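Side-chain contact in arabinan endo-1,5-alpha-l-arabinosidase A (Cellvibrio cellulosa, PDB 1GYH), which hydrolyses the alpha-1,5-linked arabinofuranosyl chains of plant cell-wall arabinan, releasing almost exclusively arabinotriose: residues T13-D17 against T18-F22. Sequence-based numbering, arbitrary orientation. Where two conformers were deposited one is given.
Sequences TREGD and TWYLF
Arg14 lies along one face of the Trp19 indole in a beta hairpin with a two-residue loop, strands 11-15 and 18-23 joined by a type II' turn from Glu15 to Thr18, within a sheet of the five-bladed beta-propeller. Arg14 and Trp19 form a non-hydrogen-bonded antiparallel pair. In one of the two conformers modelled for Arg14, CB rests on Trp19 CE3 at 3.7 Å. With CG anti to the backbone N (chi1 -178°), the chain heads for the turn, and CG passes Thr18 O at 3.6 Å. CD then sits over the six-membered ring of Trp19, 3.9 Å from its centroid, in a CH-pi contact. NE moves on to CE2, and the guanidinium, its plane 11° from that of the indole, ends with one face over NE1, displaced toward the rim. Trp268 meets the same indole edge-to-face. At the turn, Gly16 supplies the positive phi, and Glu15 N donates to Thr18 O while Thr18 N donates to Glu15 O. The next hydrogen-bonded pair, Thr13 with Tyr20, is likewise joined by two backbone hydrogen bonds. Glu15, Thr18 and Tyr20 share the face opposite the indole. There the Glu15 carboxylate is held by Thr99 OG1 and Leu100 N, tying the hairpin to the loop after strand 90-97. A water donates to Glu15 OE1 and also hydrogen-bonds Tyr20 OH, each at 2.7 Å.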
loop_
_atom_site.group_PDB
_atom_site.type_symbol
_atom_site.label_atom_id
_atom_site.label_comp_id
_atom_site.label_asym_id
_atom_site.label_seq_id
_atom_site.Cartn_x
_atom_site.Cartn_y
_atom_site.Cartn_z
ATOM N N THR A 13 6.616 -9.554 -3.685
ATOM C CA THR A 13 7.781 -9.566 -4.566
ATOM C C THR A 13 8.303 -10.984 -4.792
ATOM O O THR A 13 7.955 -11.899 -4.067
ATOM C CB THR A 13 8.866 -8.605 -4.033
ATOM O OG1 THR A 13 9.623 -8.113 -5.133
ATOM C CG2 THR A 13 9.864 -9.251 -3.056
ATOM N N ARG A 14 9.164 -11.165 -5.774
ATOM C CA ARG A 14 9.745 -12.469 -6.052
ATOM C C ARG A 14 11.259 -12.358 -5.973
ATOM O O ARG A 14 11.850 -11.431 -6.544
ATOM C CB ARG A 14 9.334 -12.980 -7.452
ATOM C CG ARG A 14 9.861 -14.364 -7.790
ATOM C CD ARG A 14 9.356 -15.073 -9.099
ATOM N NE ARG A 14 9.224 -16.541 -8.907
ATOM C CZ ARG A 14 8.901 -17.443 -9.865
ATOM N NH1 ARG A 14 8.701 -17.066 -11.116
ATOM N NH2 ARG A 14 8.781 -18.729 -9.563
ATOM N N GLU A 15 11.871 -13.307 -5.263
ATOM C CA GLU A 15 13.317 -13.492 -5.249
ATOM C C GLU A 15 13.637 -14.873 -5.764
ATOM O O GLU A 15 13.279 -15.882 -5.140
ATOM C CB GLU A 15 13.868 -13.353 -3.825
ATOM C CG GLU A 15 15.400 -13.506 -3.720
ATOM C CD GLU A 15 15.962 -13.421 -2.310
ATOM O OE1 GLU A 15 15.240 -13.663 -1.316
ATOM O OE2 GLU A 15 17.152 -13.086 -2.182
ATOM N N GLY A 16 14.351 -14.945 -6.890
ATOM C CA GLY A 16 14.607 -16.230 -7.525
ATOM C C GLY A 16 13.293 -16.945 -7.826
ATOM O O GLY A 16 12.425 -16.389 -8.491
ATOM N N ASP A 17 13.128 -18.167 -7.326
ATOM C CA ASP A 17 11.856 -18.893 -7.564
ATOM C C ASP A 17 10.874 -18.865 -6.379
ATOM O O ASP A 17 9.888 -19.633 -6.365
ATOM C CB ASP A 17 12.090 -20.334 -7.982
ATOM C CG ASP A 17 12.669 -21.165 -6.867
ATOM O OD1 ASP A 17 12.858 -20.644 -5.747
ATOM O OD2 ASP A 17 12.982 -22.348 -7.002
ATOM N N THR A 18 11.115 -17.960 -5.427
ATOM C CA THR A 18 10.246 -17.796 -4.259
ATOM C C THR A 18 9.523 -16.451 -4.175
ATOM O O THR A 18 10.121 -15.403 -4.339
ATOM C CB THR A 18 11.066 -18.048 -2.968
ATOM O OG1 THR A 18 11.807 -19.267 -3.090
ATOM C CG2 THR A 18 10.113 -18.294 -1.767
ATOM N N TRP A 19 8.214 -16.521 -3.964
ATOM C CA TRP A 19 7.337 -15.376 -3.743
ATOM C C TRP A 19 7.255 -15.018 -2.238
ATOM O O TRP A 19 7.221 -15.916 -1.368
ATOM C CB TRP A 19 5.931 -15.696 -4.254
ATOM C CG TRP A 19 5.849 -16.080 -5.706
ATOM C CD1 TRP A 19 5.792 -17.354 -6.230
ATOM C CD2 TRP A 19 5.756 -15.189 -6.807
ATOM N NE1 TRP A 19 5.697 -17.293 -7.605
ATOM C CE2 TRP A 19 5.646 -15.975 -7.983
ATOM C CE3 TRP A 19 5.728 -13.802 -6.924
ATOM C CZ2 TRP A 19 5.569 -15.421 -9.245
ATOM C CZ3 TRP A 19 5.628 -13.251 -8.184
ATOM C CH2 TRP A 19 5.561 -14.058 -9.332
ATOM N N TYR A 20 7.201 -13.714 -1.951
ATOM C CA TYR A 20 7.126 -13.221 -0.568
ATOM C C TYR A 20 5.972 -12.257 -0.462
ATOM O O TYR A 20 5.727 -11.442 -1.392
ATOM C CB TYR A 20 8.422 -12.559 -0.103
ATOM C CG TYR A 20 9.523 -13.561 0.075
ATOM C CD1 TYR A 20 10.308 -13.951 -1.007
ATOM C CD2 TYR A 20 9.752 -14.190 1.304
ATOM C CE1 TYR A 20 11.287 -14.883 -0.849
ATOM C CE2 TYR A 20 10.737 -15.144 1.459
ATOM C CZ TYR A 20 11.503 -15.493 0.390
ATOM O OH TYR A 20 12.472 -16.438 0.503
ATOM N N LEU A 21 5.267 -12.349 0.670
ATOM C CA LEU A 21 4.082 -11.561 0.934
ATOM C C LEU A 21 4.260 -10.839 2.297
ATOM O O LEU A 21 4.703 -11.439 3.295
ATOM C CB LEU A 21 2.869 -12.467 0.976
ATOM C CG LEU A 21 1.528 -11.972 1.573
ATOM C CD1 LEU A 21 0.830 -10.931 0.683
ATOM C CD2 LEU A 21 0.597 -13.158 1.797
ATOM N N PHE A 22 3.960 -9.557 2.299
ATOM C CA PHE A 22 4.147 -8.682 3.456
ATOM C C PHE A 22 2.801 -8.093 3.832
ATOM O O PHE A 22 2.067 -7.573 2.992
ATOM C CB PHE A 22 5.142 -7.547 3.182
ATOM C CG PHE A 22 6.477 -7.996 2.692
ATOM C CD1 PHE A 22 6.636 -8.513 1.391
ATOM C CD2 PHE A 22 7.595 -7.933 3.521
ATOM C CE1 PHE A 22 7.889 -8.909 0.937
ATOM C CE2 PHE A 22 8.858 -8.385 3.075
ATOM C CZ PHE A 22 9.001 -8.871 1.777
HETATM O O HOH W 1 14.525 -16.317 -1.274
HETATM O O HOH W 2 14.759 -17.627 -3.419
#